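Local structure of kinetochore protein Mis16 (4XYH) at residues 140-145 / 193-198; 179-184 / 208-213; 56-61 / 387-392. The protein recognises histone H4 and, independently, the CENP-A-specific chaperone Scm3, probably as part of the machinery that marks centromeric chromatin. One frame throughout, in Å; residues are numbered along the deposited sequence.

The three contacts illustrate how a beta propeller varies its chemistry. Interaction 3 is the most central, its centre about 9 Å from the chain's, and buries the most surface: inner strands of the first and last blades run side by side, joined by side-chain hydrogen bonds and an indole. Partly buried interaction 1 joins neighbouring blades through two turns, with a buried methionine on one side and water-bridged polar groups on the other. Interaction 2 lies farther out (about 19 Å between centres): a loop folds onto strand 207-211, with exposed Arg179 and His180 beside buried aromatic and sulfur groups. Strands 197-201 and 207-211 pair, linking interactions 1 and 2; Pro144 on Phe59 connects 1 to 3.

Interaction 1 (140-145 / 193-198); sequences MPQNPD and IQEGTL
Met140 and Gln142 both press on the turn that carries Glu195 and Gly196, yet they do so in different surroundings. On the buried side Met140 reaches across with an outstretched chain, its CG anti to the backbone N (chi1 -170°), and bends only at the last torsion. This lays SD 3.8 Å from the backbone N of Gly196, while CE turns to the side chain of Glu195 and lies 3.6 Å from OE2 and 3.8 Å from CG. Met140 lies nearly perpendicular to the Glu195 chain, and its side chain also touches Trp190 and Ile146. Gly196 fits this place for a reason of its own: with phi at 97°, a side chain would collide with the carbonyl oxygen of Glu195.

Each partner is a tight turn between the two innermost strands of a propeller blade. A type I turn from Met140 to Asn143 leads from strand 136-140 toward strand 146-150, and a type II turn from Gln194 to Thr197 links strands 187-190 and 197-201 of the next blade. The contact therefore joins adjacent blades through equivalent corners.

Gln142 and Glu195 pack closely too, but both are partly exposed, and here water takes part. The two chains run alongside with reversed sense, CB of Gln142 3.4 Å from OE1 of Glu195 and the amide and carboxylate planes 31° apart. Two waters join the Gln142 amide to the turn. Its NE2 donates to the backbone oxygen of Asn191 and to a water, 2.9 Å away, that in turn donates to Ile193 O. Its OE1 accepts from a second water at 2.8 Å, which takes the backbone N-H of Gly196 at 3.0 Å.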
loop_
_atom_site.group_PDB
_atom_site.type_symbol
_atom_site.label_atom_id
_atom_site.label_comp_id
_atom_site.label_asym_id
_atom_site.label_seq_id
_atom_site.Cartn_x
_atom_site.Cartn_y
_atom_site.Cartn_z
ATOM N N MET A 140 -12.552 -4.682 -3.488
ATOM C CA MET A 140 -13.113 -5.583 -2.474
ATOM C C MET A 140 -12.613 -7.007 -2.767
ATOM O O MET A 140 -12.746 -7.471 -3.892
ATOM C CB MET A 140 -14.633 -5.512 -2.495
ATOM C CG MET A 140 -15.289 -6.221 -1.344
ATOM S SD MET A 140 -17.057 -5.961 -1.348
ATOM C CE MET A 140 -17.557 -7.118 -2.632
ATOM N N PRO A 141 -11.963 -7.670 -1.790
ATOM C CA PRO A 141 -11.367 -8.983 -2.097
ATOM C C PRO A 141 -12.384 -10.053 -2.517
ATOM O O PRO A 141 -12.029 -10.894 -3.330
ATOM C CB PRO A 141 -10.658 -9.383 -0.788
ATOM C CG PRO A 141 -11.089 -8.416 0.243
ATOM C CD PRO A 141 -11.515 -7.158 -0.488
ATOM N N GLN A 142 -13.610 -10.005 -2.014
ATOM C CA GLN A 142 -14.643 -10.989 -2.379
ATOM C C GLN A 142 -15.266 -10.719 -3.745
ATOM O O GLN A 142 -16.007 -11.542 -4.267
ATOM C CB GLN A 142 -15.752 -11.021 -1.317
ATOM C CG GLN A 142 -15.277 -11.386 0.086
ATOM C CD GLN A 142 -14.877 -10.164 0.916
ATOM O OE1 GLN A 142 -14.702 -9.050 0.392
ATOM N NE2 GLN A 142 -14.759 -10.367 2.222
ATOM N N ASN A 143 -14.979 -9.540 -4.294
ATOM C CA ASN A 143 -15.416 -9.165 -5.636
ATOM C C ASN A 143 -14.693 -7.917 -6.154
ATOM O O ASN A 143 -15.137 -6.807 -5.907
ATOM C CB ASN A 143 -16.936 -8.950 -5.650
ATOM C CG ASN A 143 -17.452 -8.425 -6.991
ATOM O OD1 ASN A 143 -16.714 -8.416 -7.999
ATOM N ND2 ASN A 143 -18.722 -7.989 -7.016
ATOM N N PRO A 144 -13.575 -8.115 -6.867
ATOM C CA PRO A 144 -12.703 -7.047 -7.376
ATOM C C PRO A 144 -13.366 -6.012 -8.276
ATOM O O PRO A 144 -12.701 -5.021 -8.615
ATOM C CB PRO A 144 -11.629 -7.822 -8.149
ATOM C CG PRO A 144 -11.551 -9.096 -7.419
ATOM C CD PRO A 144 -12.967 -9.439 -7.064
ATOM N N ASP A 145 -14.621 -6.214 -8.669
ATOM C CA ASP A 145 -15.320 -5.203 -9.466
ATOM C C ASP A 145 -15.760 -4.041 -8.591
ATOM O O ASP A 145 -16.117 -2.968 -9.092
ATOM C CB ASP A 145 -16.557 -5.782 -10.179
ATOM C CG ASP A 145 -16.209 -6.652 -11.389
ATOM O OD1 ASP A 145 -15.166 -6.413 -12.052
ATOM O OD2 ASP A 145 -17.014 -7.573 -11.679
ATOM N N ILE A 193 -13.308 -11.183 5.825
ATOM C CA ILE A 193 -14.271 -12.193 6.254
ATOM C C ILE A 193 -15.716 -11.736 6.018
ATOM O O ILE A 193 -16.548 -12.486 5.510
ATOM C CB ILE A 193 -14.078 -12.529 7.740
ATOM C CG1 ILE A 193 -12.655 -13.037 7.978
ATOM C CG2 ILE A 193 -15.126 -13.525 8.208
ATOM C CD1 ILE A 193 -12.223 -14.127 7.005
ATOM N N GLN A 194 -15.998 -10.492 6.382
ATOM C CA GLN A 194 -17.336 -9.940 6.272
ATOM C C GLN A 194 -17.436 -9.051 5.024
ATOM O O GLN A 194 -17.086 -7.859 5.054
ATOM C CB GLN A 194 -17.681 -9.167 7.549
ATOM C CG GLN A 194 -19.147 -8.805 7.688
ATOM C CD GLN A 194 -19.489 -8.275 9.080
ATOM O OE1 GLN A 194 -18.728 -8.465 10.045
ATOM N NE2 GLN A 194 -20.637 -7.601 9.189
ATOM N N GLU A 195 -17.894 -9.653 3.927
ATOM C CA GLU A 195 -18.009 -8.974 2.644
ATOM C C GLU A 195 -18.796 -7.676 2.735
ATOM O O GLU A 195 -19.888 -7.640 3.302
ATOM C CB GLU A 195 -18.662 -9.885 1.612
ATOM C CG GLU A 195 -18.818 -9.225 0.267
ATOM C CD GLU A 195 -19.303 -10.188 -0.804
ATOM O OE1 GLU A 195 -19.035 -11.406 -0.688
ATOM O OE2 GLU A 195 -19.953 -9.719 -1.764
ATOM N N GLY A 196 -18.219 -6.601 2.196
ATOM C CA GLY A 196 -18.902 -5.323 2.171
ATOM C C GLY A 196 -18.525 -4.389 3.299
ATOM O O GLY A 196 -18.883 -3.213 3.282
ATOM N N THR A 197 -17.806 -4.897 4.288
ATOM C CA THR A 197 -17.349 -4.045 5.386
ATOM C C THR A 197 -15.928 -3.524 5.107
ATOM O O THR A 197 -15.090 -4.268 4.606
ATOM C CB THR A 197 -17.389 -4.802 6.729
ATOM O OG1 THR A 197 -18.754 -4.961 7.129
ATOM C CG2 THR A 197 -16.617 -4.043 7.822
ATOM N N LEU A 198 -15.677 -2.246 5.388
ATOM C CA LEU A 198 -14.350 -1.659 5.192
ATOM C C LEU A 198 -14.083 -0.587 6.238
ATOM O O LEU A 198 -14.991 -0.176 6.970
ATOM C CB LEU A 198 -14.208 -1.046 3.795
ATOM C CG LEU A 198 -15.090 0.173 3.495
ATOM C CD1 LEU A 198 -14.442 1.069 2.466
ATOM C CD2 LEU A 198 -16.456 -0.291 2.994
HETATM O O HOH W 1 -15.262 -6.836 1.962
HETATM O O HOH W 2 -15.913 -12.961 2.919
#

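Interaction 2 (179-184 / 208-213); sequences RHHTSE and CVWDIK
His181 and Trp210 meet at a shared polar partner, the hydroxyl oxygen OG1 of Thr200, which is hydrogen-bonded to NE2 of the imidazole and to NE1 of the indole. The other imidazole nitrogen, ND1, bonds to OD2 of Asp204, and that oxygen also receives the backbone N-H of Thr182. Asp204, His181, Thr200 and Trp210 together form the Asp-His-Ser/Thr-Trp structural tetrad familiar from WD40 blades, which here ties the loop after strand 176-178 to strands 197-201 and 207-211.

Around this network the packing is done by sulfur and ring edges. Cys208 SG sits over one face of the His181 imidazole, 3.9 Å from its centroid and displaced toward the rim. The same sulfur approaches His180 obliquely, 3.7 Å from ND1. Its place follows from a chi1 of -64°, which keeps SG beside the backbone N of Cys208 and between the two histidines. Farther along the strand, Trp210 thrusts the outer corner of its indole against the loop backbone. Its CH2 lies 3.4 Å from the N of His180, which is near the plane of the indole at its edge, and 3.7 Å from CB of the same residue. Arg179 N comes to CH2 at an oblique angle, while the guanidinium group of Arg179 forms a salt bridge with Asp224.

With bonds at both nitrogens, the His181 ring is fixed in rotation and presents a steady face to the sulfur. The carboxylate of Asp204 would be expected to favour a proton on ND1, which would leave NE2 able to accept from the Thr200 hydroxyl while the indole N-H donates to OG1.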
loop_
_atom_site.group_PDB
_atom_site.type_symbol
_atom_site.label_atom_id
_atom_site.label_comp_id
_atom_site.label_asym_id
_atom_site.label_seq_id
_atom_site.Cartn_x
_atom_site.Cartn_y
_atom_site.Cartn_z
ATOM N N ARG A 179 -19.610 9.384 3.710
ATOM C CA ARG A 179 -19.540 10.770 4.188
ATOM C C ARG A 179 -19.411 10.976 5.675
ATOM O O ARG A 179 -20.390 11.386 6.300
ATOM C CB ARG A 179 -20.784 11.557 3.762
ATOM C CG ARG A 179 -21.276 11.254 2.408
ATOM C CD ARG A 179 -22.100 12.397 1.879
ATOM N NE ARG A 179 -21.237 13.464 1.402
ATOM C CZ ARG A 179 -21.163 13.904 0.149
ATOM N NH1 ARG A 179 -21.926 13.402 -0.815
ATOM N NH2 ARG A 179 -20.315 14.876 -0.123
ATOM N N HIS A 180 -18.227 10.769 6.236
ATOM C CA HIS A 180 -17.992 11.228 7.602
ATOM C C HIS A 180 -16.745 12.087 7.809
ATOM O O HIS A 180 -16.765 13.085 8.516
ATOM C CB HIS A 180 -17.893 10.047 8.560
ATOM C CG HIS A 180 -18.189 10.415 9.982
ATOM N ND1 HIS A 180 -17.203 10.724 10.892
ATOM C CD2 HIS A 180 -19.368 10.509 10.652
ATOM C CE1 HIS A 180 -17.756 11.005 12.062
ATOM N NE2 HIS A 180 -19.066 10.877 11.943
ATOM N N HIS A 181 -15.633 11.637 7.254
ATOM C CA HIS A 181 -14.348 12.283 7.462
ATOM C C HIS A 181 -14.353 13.754 7.067
ATOM O O HIS A 181 -15.046 14.135 6.119
ATOM C CB HIS A 181 -13.254 11.521 6.690
ATOM C CG HIS A 181 -12.917 10.194 7.290
ATOM N ND1 HIS A 181 -12.354 10.066 8.546
ATOM C CD2 HIS A 181 -13.051 8.935 6.805
ATOM C CE1 HIS A 181 -12.168 8.782 8.809
ATOM N NE2 HIS A 181 -12.583 8.074 7.769
ATOM N N THR A 182 -13.556 14.558 7.783
ATOM C CA THR A 182 -13.475 16.003 7.542
ATOM C C THR A 182 -12.108 16.462 7.007
ATOM O O THR A 182 -11.953 17.616 6.606
ATOM C CB THR A 182 -13.804 16.785 8.827
ATOM O OG1 THR A 182 -13.031 16.260 9.916
ATOM C CG2 THR A 182 -15.288 16.635 9.164
ATOM N N SER A 183 -11.136 15.552 6.981
ATOM C CA SER A 183 -9.841 15.798 6.332
ATOM C C SER A 183 -9.440 14.621 5.454
ATOM O O SER A 183 -9.799 13.494 5.740
ATOM C CB SER A 183 -8.735 16.036 7.366
ATOM O OG SER A 183 -8.902 17.269 8.029
ATOM N N GLU A 184 -8.651 14.881 4.422
ATOM C CA GLU A 184 -8.153 13.812 3.566
ATOM C C GLU A 184 -7.282 12.832 4.336
ATOM O O GLU A 184 -6.791 13.152 5.423
ATOM C CB GLU A 184 -7.391 14.408 2.390
ATOM C CG GLU A 184 -8.350 15.136 1.469
ATOM C CD GLU A 184 -7.696 15.838 0.298
ATOM O OE1 GLU A 184 -6.439 15.871 0.223
ATOM O OE2 GLU A 184 -8.468 16.356 -0.551
ATOM N N CYS A 208 -13.301 5.300 10.632
ATOM C CA CYS A 208 -14.682 4.942 10.386
ATOM C C CYS A 208 -14.781 3.517 9.897
ATOM O O CYS A 208 -13.939 3.064 9.137
ATOM C CB CYS A 208 -15.322 5.888 9.377
ATOM S SG CYS A 208 -15.442 7.574 9.941
ATOM N N VAL A 209 -15.812 2.808 10.343
ATOM C CA VAL A 209 -16.104 1.484 9.814
ATOM C C VAL A 209 -17.407 1.592 9.031
ATOM O O VAL A 209 -18.381 2.181 9.503
ATOM C CB VAL A 209 -16.210 0.415 10.918
ATOM C CG1 VAL A 209 -16.674 -0.928 10.326
ATOM C CG2 VAL A 209 -14.861 0.263 11.642
ATOM N N TRP A 210 -17.396 1.043 7.821
ATOM C CA TRP A 210 -18.476 1.205 6.874
ATOM C C TRP A 210 -19.039 -0.156 6.477
ATOM O O TRP A 210 -18.353 -1.171 6.543
ATOM C CB TRP A 210 -17.992 1.946 5.618
ATOM C CG TRP A 210 -17.209 3.238 5.861
ATOM C CD1 TRP A 210 -15.860 3.360 6.050
ATOM C CD2 TRP A 210 -17.739 4.577 5.885
ATOM N NE1 TRP A 210 -15.518 4.685 6.196
ATOM C CE2 TRP A 210 -16.652 5.451 6.102
ATOM C CE3 TRP A 210 -19.030 5.114 5.761
ATOM C CZ2 TRP A 210 -16.813 6.828 6.203
ATOM C CZ3 TRP A 210 -19.192 6.482 5.848
ATOM C CH2 TRP A 210 -18.083 7.332 6.069
ATOM N N ASP A 211 -20.283 -0.175 6.035
ATOM C CA ASP A 211 -20.875 -1.424 5.564
ATOM C C ASP A 211 -21.739 -1.143 4.335
ATOM O O ASP A 211 -22.704 -0.395 4.413
ATOM C CB ASP A 211 -21.680 -2.077 6.685
ATOM C CG ASP A 211 -22.263 -3.423 6.291
ATOM O OD1 ASP A 211 -21.861 -3.996 5.252
ATOM O OD2 ASP A 211 -23.130 -3.918 7.044
ATOM N N ILE A 212 -21.373 -1.720 3.195
ATOM C CA ILE A 212 -22.089 -1.435 1.955
ATOM C C ILE A 212 -22.793 -2.667 1.403
ATOM O O ILE A 212 -23.414 -2.593 0.343
ATOM C CB ILE A 212 -21.147 -0.871 0.853
ATOM C CG1 ILE A 212 -20.045 -1.888 0.547
ATOM C CG2 ILE A 212 -20.590 0.471 1.274
ATOM C CD1 ILE A 212 -19.447 -1.741 -0.819
ATOM N N LYS A 213 -22.671 -3.790 2.111
ATOM C CA LYS A 213 -23.415 -5.013 1.786
ATOM C C LYS A 213 -24.905 -4.738 1.558
ATOM O O LYS A 213 -25.577 -4.168 2.418
ATOM C CB LYS A 213 -23.255 -6.051 2.902
ATOM C CG LYS A 213 -23.911 -7.397 2.597
ATOM C CD LYS A 213 -23.324 -8.522 3.466
ATOM C CE LYS A 213 -23.577 -9.920 2.871
ATOM N NZ LYS A 213 -22.976 -10.111 1.506
#

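Interaction 3 (56-61 / 387-392); sequences VEWFPG and DLSWNP
Where the first and last blades of the propeller meet, their innermost strands run parallel: the axes of the short strands 56-58 and 387-390 come within 5.8 Å and differ by 6° in direction. Side chains of the last blade bond to backbone of the first. Asp387 OD2 accepts from Val56 N at 3.0 Å while also forming a salt bridge with Arg138. A chi1 of 178° swings Ser389 OG away from its own amide to accept from Trp58 N at 3.2 Å. A water donates to both Val56 O and Leu388 O.

Farther along, Trp58 NE1 makes a weak bond to Ser389 O, and Asn391 covers one face of the indole, with CB 3.6 Å from the centroid of the five-membered ring and ND2 above the six-membered part. ND2 donates to Gln73 OE1 and OD1 accepts from Asn393 N. Pro392 CD packs on Trp58 CB at 3.5 Å. An alanine here removes the indole and would probably leave a gap under Asn391 and Ser389 O without its weak NE1 partner.

Val94 and Leu96 of strand 87-97 and Ala399 of strand 398-402 also touch the indole, wedging Trp58 between the sheets of the two blades.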
loop_
_atom_site.group_PDB
_atom_site.type_symbol
_atom_site.label_atom_id
_atom_site.label_comp_id
_atom_site.label_asym_id
_atom_site.label_seq_id
_atom_site.Cartn_x
_atom_site.Cartn_y
_atom_site.Cartn_z
ATOM N N VAL A 56 -1.384 2.028 -5.982
ATOM C CA VAL A 56 -1.277 0.957 -6.960
ATOM C C VAL A 56 -1.656 -0.356 -6.292
ATOM O O VAL A 56 -1.343 -0.583 -5.131
ATOM C CB VAL A 56 0.158 0.847 -7.575
ATOM C CG1 VAL A 56 1.194 0.458 -6.521
ATOM C CG2 VAL A 56 0.188 -0.170 -8.712
ATOM N N GLU A 57 -2.353 -1.206 -7.035
ATOM C CA GLU A 57 -2.758 -2.518 -6.554
ATOM C C GLU A 57 -2.919 -3.427 -7.759
ATOM O O GLU A 57 -3.512 -3.022 -8.766
ATOM C CB GLU A 57 -4.061 -2.444 -5.748
ATOM C CG GLU A 57 -4.280 -3.649 -4.835
ATOM C CD GLU A 57 -5.630 -3.638 -4.121
ATOM O OE1 GLU A 57 -6.525 -2.895 -4.562
ATOM O OE2 GLU A 57 -5.811 -4.382 -3.122
ATOM N N TRP A 58 -2.364 -4.639 -7.669
ATOM C CA TRP A 58 -2.565 -5.670 -8.694
ATOM C C TRP A 58 -3.940 -6.300 -8.558
ATOM O O TRP A 58 -4.337 -6.673 -7.454
ATOM C CB TRP A 58 -1.525 -6.790 -8.591
ATOM C CG TRP A 58 -0.142 -6.408 -8.910
ATOM C CD1 TRP A 58 0.816 -6.009 -8.032
ATOM C CD2 TRP A 58 0.463 -6.401 -10.199
ATOM N NE1 TRP A 58 1.990 -5.751 -8.697
ATOM C CE2 TRP A 58 1.796 -5.978 -10.033
ATOM C CE3 TRP A 58 0.006 -6.710 -11.484
ATOM C CZ2 TRP A 58 2.681 -5.858 -11.098
ATOM C CZ3 TRP A 58 0.883 -6.588 -12.540
ATOM C CH2 TRP A 58 2.209 -6.167 -12.342
ATOM N N PHE A 59 -4.652 -6.442 -9.671
ATOM C CA PHE A 59 -5.861 -7.247 -9.680
ATOM C C PHE A 59 -5.507 -8.739 -9.752
ATOM O O PHE A 59 -4.536 -9.131 -10.418
ATOM C CB PHE A 59 -6.755 -6.887 -10.865
ATOM C CG PHE A 59 -7.527 -5.607 -10.703
ATOM C CD1 PHE A 59 -8.717 -5.589 -10.002
ATOM C CD2 PHE A 59 -7.073 -4.424 -11.287
ATOM C CE1 PHE A 59 -9.455 -4.411 -9.876
ATOM C CE2 PHE A 59 -7.801 -3.244 -11.167
ATOM C CZ PHE A 59 -9.000 -3.240 -10.458
ATOM N N PRO A 60 -6.292 -9.582 -9.070
ATOM C CA PRO A 60 -6.110 -11.033 -9.222
ATOM C C PRO A 60 -6.473 -11.488 -10.633
ATOM O O PRO A 60 -7.404 -10.927 -11.236
ATOM C CB PRO A 60 -7.087 -11.631 -8.192
ATOM C CG PRO A 60 -7.473 -10.516 -7.313
ATOM C CD PRO A 60 -7.375 -9.261 -8.132
ATOM N N GLY A 61 -5.757 -12.474 -11.163
ATOM C CA GLY A 61 -6.136 -13.069 -12.437
ATOM C C GLY A 61 -5.288 -12.654 -13.623
ATOM O O GLY A 61 -4.537 -11.691 -13.541
ATOM N N ASP A 387 3.812 4.143 -3.149
ATOM C CA ASP A 387 3.033 2.930 -2.891
ATOM C C ASP A 387 3.683 1.757 -3.613
ATOM O O ASP A 387 4.517 1.949 -4.506
ATOM C CB ASP A 387 1.571 3.097 -3.345
ATOM C CG ASP A 387 0.614 2.120 -2.636
ATOM O OD1 ASP A 387 1.021 1.508 -1.622
ATOM O OD2 ASP A 387 -0.554 1.977 -3.081
ATOM N N LEU A 388 3.327 0.546 -3.209
ATOM C CA LEU A 388 3.804 -0.650 -3.905
ATOM C C LEU A 388 2.858 -1.810 -3.675
ATOM O O LEU A 388 2.063 -1.807 -2.724
ATOM C CB LEU A 388 5.226 -1.032 -3.478
ATOM C CG LEU A 388 5.650 -1.022 -2.011
ATOM C CD1 LEU A 388 4.875 -2.010 -1.202
ATOM C CD2 LEU A 388 7.138 -1.326 -1.881
ATOM N N SER A 389 2.957 -2.801 -4.545
ATOM C CA SER A 389 2.034 -3.918 -4.503
ATOM C C SER A 389 2.704 -5.196 -4.994
ATOM O O SER A 389 3.295 -5.220 -6.073
ATOM C CB SER A 389 0.796 -3.584 -5.349
ATOM O OG SER A 389 -0.129 -4.646 -5.388
ATOM N N TRP A 390 2.622 -6.258 -4.197
ATOM C CA TRP A 390 2.994 -7.591 -4.676
ATOM C C TRP A 390 1.989 -8.101 -5.694
ATOM O O TRP A 390 0.797 -8.045 -5.455
ATOM C CB TRP A 390 3.049 -8.590 -3.543
ATOM C CG TRP A 390 4.236 -8.509 -2.687
ATOM C CD1 TRP A 390 4.344 -7.848 -1.491
ATOM C CD2 TRP A 390 5.490 -9.149 -2.911
ATOM N NE1 TRP A 390 5.599 -8.029 -0.965
ATOM C CE2 TRP A 390 6.328 -8.815 -1.821
ATOM C CE3 TRP A 390 5.991 -9.969 -3.928
ATOM C CZ2 TRP A 390 7.638 -9.271 -1.717
ATOM C CZ3 TRP A 390 7.300 -10.419 -3.827
ATOM C CH2 TRP A 390 8.108 -10.068 -2.726
ATOM N N ASN A 391 2.473 -8.606 -6.818
ATOM C CA ASN A 391 1.637 -9.309 -7.788
ATOM C C ASN A 391 1.255 -10.684 -7.217
ATOM O O ASN A 391 2.131 -11.478 -6.906
ATOM C CB ASN A 391 2.400 -9.426 -9.116
ATOM C CG ASN A 391 1.599 -10.083 -10.219
ATOM O OD1 ASN A 391 0.820 -10.993 -9.977
ATOM N ND2 ASN A 391 1.806 -9.624 -11.453
ATOM N N PRO A 392 -0.048 -10.958 -7.046
ATOM C CA PRO A 392 -0.480 -12.238 -6.456
ATOM C C PRO A 392 -0.523 -13.388 -7.470
ATOM O O PRO A 392 -0.700 -14.546 -7.090
ATOM C CB PRO A 392 -1.896 -11.924 -5.958
ATOM C CG PRO A 392 -2.411 -10.951 -7.005
ATOM C CD PRO A 392 -1.200 -10.083 -7.355
HETATM O O HOH W 3 -1.195 -2.013 -2.724
#